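PDB 2HKE: diphosphomevalonate decarboxylase, putative from Trypanosoma brucei, which probably catalyses the ATP-dependent decarboxylation of (R)-5-diphosphomevalonate to isopentenyl diphosphate, a precursor of isoprenoids and sterols. Local coordinates for residues Q184-V189 with L300-E305. The protein carries 1 engineered substitution. Sequence-based numbering, arbitrary orientation.
Sequences QVMCAV and LFVLKE
Q184 and V302, and two residues along M186 and L300, form the hydrogen-bonded pairs of an antiparallel ladder; V185 and F301 make the non-hydrogen-bonded pair between them. Q184 N gives its hydrogen to V302 O at 2.8 Å, and V302 N returns a longer bond to Q184 O (3.1 Å). M186 N reaches L300 O in a nearly straight bond of 2.8 Å (169° at the hydrogen), and L300 N bonds in return to M186 O. Two carbonyls also take CA-H...O contacts: F301 CA lies 3.4 Å from Q184 O, and V185 CA meets L300 O. The strands are markedly twisted, their directions 145° apart.

The apolar contacts divide between the sheet's two faces. On one, V185 and F301 run side by side; V185 CG2 sits in the plane of the ring at its edge, 3.9 Å from F301 CD1. On the other, M186 stays extended through chi2 (-176°) and bends at chi3, which brings CE between L300 CD1 and V302 CG1, the latter 4.0 Å away. Beyond the ladder, the aliphatic part of Q184 crosses K304, where Q184 CG lies 4.0 Å from K304 CB; the K304 ammonium continues to a salt bridge with D329.

Strand 183-189 is the middle one of the five-stranded mixed sheet of the C-terminal, GHMP-type domain, and 298-303 lies between it and the outermost strand 288-291; 358-363 pairs with 183-189 on its other side. Helix 307-317 packs on the face of Q184, M186, L300 and V302, while on the other face F301 meets F240 of helix 237-256 edge-to-face.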
ATOM      1  N   GLN A 184       4.107  13.995  -4.357  1.00 19.97           N
ATOM      2  CA  GLN A 184       4.557  13.536  -3.058  1.00 19.44           C
ATOM      3  C   GLN A 184       3.421  12.839  -2.375  1.00 19.80           C
ATOM      4  O   GLN A 184       2.267  13.146  -2.662  1.00 18.17           O
ATOM      5  CB  GLN A 184       4.948  14.721  -2.170  1.00 19.04           C
ATOM      6  CG  GLN A 184       6.093  15.595  -2.690  1.00 19.64           C
ATOM      7  CD  GLN A 184       7.401  14.854  -2.877  1.00 22.23           C
ATOM      8  OE1 GLN A 184       7.950  14.315  -1.939  1.00 22.47           O
ATOM      9  NE2 GLN A 184       7.951  14.890  -4.099  1.00 23.00           N
ATOM     10  N   VAL A 185       3.753  11.920  -1.476  1.00 18.76           N
ATOM     11  CA  VAL A 185       2.735  11.175  -0.729  1.00 19.23           C
ATOM     12  C   VAL A 185       2.933  11.419   0.760  1.00 20.68           C
ATOM     13  O   VAL A 185       4.082  11.408   1.255  1.00 20.46           O
ATOM     14  CB  VAL A 185       2.874   9.668  -0.960  1.00 20.58           C
ATOM     15  CG1 VAL A 185       1.779   8.888  -0.180  1.00 21.70           C
ATOM     16  CG2 VAL A 185       2.820   9.354  -2.455  1.00 17.93           C
ATOM     17  N   MET A 186       1.841  11.619   1.486  1.00 20.85           N
ATOM     18  CA  MET A 186       1.936  11.631   2.944  1.00 19.32           C
ATOM     19  C   MET A 186       0.959  10.664   3.520  1.00 18.87           C
ATOM     20  O   MET A 186       0.052  10.211   2.844  1.00 17.15           O
ATOM     21  CB  MET A 186       1.760  13.036   3.492  1.00 20.04           C
ATOM     22  CG  MET A 186       2.809  14.062   3.046  1.00 21.09           C
ATOM     23  SD  MET A 186       2.585  15.671   3.832  1.00 24.25           S
ATOM     24  CE  MET A 186       1.154  16.378   3.004  1.00 23.42           C
ATOM     25  N   CYS A 187       1.186  10.266   4.760  1.00 18.27           N
ATOM     26  CA  CYS A 187       0.193   9.493   5.492  1.00 19.20           C
ATOM     27  C   CYS A 187       0.032  10.154   6.881  1.00 18.99           C
ATOM     28  O   CYS A 187       0.972  10.196   7.663  1.00 18.56           O
ATOM     29  CB  CYS A 187       0.600   8.074   5.612  1.00 20.23           C
ATOM     30  SG  CYS A 187      -0.686   7.073   6.395  1.00 23.61           S
ATOM     31  N   ALA A 188      -1.153  10.688   7.127  1.00 20.23           N
ATOM     32  CA  ALA A 188      -1.547  11.174   8.438  1.00 19.77           C
ATOM     33  C   ALA A 188      -2.182   9.998   9.193  1.00 20.20           C
ATOM     34  O   ALA A 188      -3.314   9.548   8.887  1.00 19.93           O
ATOM     35  CB  ALA A 188      -2.495  12.365   8.311  1.00 20.80           C
ATOM     36  N   VAL A 189      -1.387   9.413  10.078  1.00 19.79           N
ATOM     37  CA  VAL A 189      -1.813   8.301  10.867  1.00 20.70           C
ATOM     38  C   VAL A 189      -2.774   8.714  11.964  1.00 20.21           C
ATOM     39  O   VAL A 189      -2.471   9.592  12.763  1.00 19.92           O
ATOM     40  CB  VAL A 189      -0.597   7.501  11.387  1.00 20.20           C
ATOM     41  CG1 VAL A 189      -1.021   6.310  12.173  1.00 24.09           C
ATOM     42  CG2 VAL A 189       0.259   7.118  10.180  1.00 22.91           C
ATOM     43  N   LEU A 300      -2.308  11.207   1.636  1.00 16.33           N
ATOM     44  CA  LEU A 300      -2.502  12.485   0.973  1.00 16.47           C
ATOM     45  C   LEU A 300      -1.565  12.524  -0.188  1.00 17.65           C
ATOM     46  O   LEU A 300      -0.430  12.041  -0.062  1.00 19.05           O
ATOM     47  CB  LEU A 300      -2.138  13.633   1.913  1.00 17.50           C
ATOM     48  CG  LEU A 300      -3.029  13.757   3.123  1.00 18.18           C
ATOM     49  CD1 LEU A 300      -2.300  14.535   4.213  1.00 22.85           C
ATOM     50  CD2 LEU A 300      -4.397  14.424   2.746  1.00 20.82           C
ATOM     51  N   PHE A 301      -2.013  13.101  -1.279  1.00 16.33           N
ATOM     52  CA  PHE A 301      -1.140  13.361  -2.412  1.00 17.14           C
ATOM     53  C   PHE A 301      -1.094  14.861  -2.615  1.00 17.13           C
ATOM     54  O   PHE A 301      -2.134  15.547  -2.534  1.00 17.04           O
ATOM     55  CB  PHE A 301      -1.687  12.727  -3.668  1.00 17.75           C
ATOM     56  CG  PHE A 301      -1.922  11.259  -3.555  1.00 18.16           C
ATOM     57  CD1 PHE A 301      -0.868  10.386  -3.308  1.00 23.20           C
ATOM     58  CD2 PHE A 301      -3.185  10.741  -3.685  1.00 24.61           C
ATOM     59  CE1 PHE A 301      -1.084   9.012  -3.200  1.00 20.99           C
ATOM     60  CE2 PHE A 301      -3.402   9.347  -3.569  1.00 24.10           C
ATOM     61  CZ  PHE A 301      -2.332   8.495  -3.339  1.00 20.59           C
ATOM     62  N   VAL A 302       0.086  15.372  -2.935  1.00 17.45           N
ATOM     63  CA  VAL A 302       0.276  16.803  -3.075  1.00 17.74           C
ATOM     64  C   VAL A 302       1.537  17.010  -3.888  1.00 17.94           C
ATOM     65  O   VAL A 302       2.430  16.173  -3.842  1.00 19.04           O
ATOM     66  CB  VAL A 302       0.426  17.460  -1.668  1.00 17.56           C
ATOM     67  CG1 VAL A 302       1.664  16.933  -0.934  1.00 17.59           C
ATOM     68  CG2 VAL A 302       0.442  19.003  -1.761  1.00 17.47           C
ATOM     69  N   LEU A 303       1.603  18.065  -4.687  1.00 19.08           N
ATOM     70  CA  LEU A 303       2.884  18.388  -5.352  1.00 18.94           C
ATOM     71  C   LEU A 303       3.848  18.998  -4.364  1.00 19.49           C
ATOM     72  O   LEU A 303       3.436  19.703  -3.453  1.00 20.03           O
ATOM     73  CB  LEU A 303       2.652  19.345  -6.497  1.00 17.59           C
ATOM     74  CG  LEU A 303       1.787  18.778  -7.634  1.00 20.12           C
ATOM     75  CD1 LEU A 303       1.707  19.752  -8.869  1.00 23.64           C
ATOM     76  CD2 LEU A 303       2.205  17.356  -8.080  1.00 20.30           C
ATOM     77  N   LYS A 304       5.149  18.763  -4.575  1.00 21.49           N
ATOM     78  CA  LYS A 304       6.197  19.293  -3.694  1.00 23.22           C
ATOM     79  C   LYS A 304       6.073  20.777  -3.363  1.00 22.45           C
ATOM     80  O   LYS A 304       6.166  21.172  -2.204  1.00 22.04           O
ATOM     81  CB  LYS A 304       7.558  18.994  -4.326  1.00 24.63           C
ATOM     82  CG  LYS A 304       8.677  19.020  -3.339  1.00 26.67           C
ATOM     83  CD  LYS A 304       9.982  18.406  -3.863  1.00 28.57           C
ATOM     84  CE  LYS A 304      10.973  18.492  -2.681  1.00 32.51           C
ATOM     85  NZ  LYS A 304      12.486  18.266  -2.924  1.00 34.83           N
ATOM     86  N   GLU A 305       5.884  21.605  -4.381  1.00 22.38           N
ATOM     87  CA  GLU A 305       5.686  23.067  -4.216  1.00 24.14           C
ATOM     88  C   GLU A 305       4.565  23.427  -3.227  1.00 22.51           C
ATOM     89  O   GLU A 305       4.624  24.450  -2.512  1.00 21.52           O
ATOM     90  CB  GLU A 305       5.470  23.741  -5.582  1.00 25.94           C
ATOM     91  CG  GLU A 305       4.207  23.313  -6.287  1.00 30.16           C
ATOM     92  CD  GLU A 305       4.237  23.555  -7.814  1.00 32.18           C
ATOM     93  OE1 GLU A 305       4.414  24.747  -8.232  1.00 40.55           O
ATOM     94  OE2 GLU A 305       4.131  22.542  -8.576  1.00 39.41           O
TER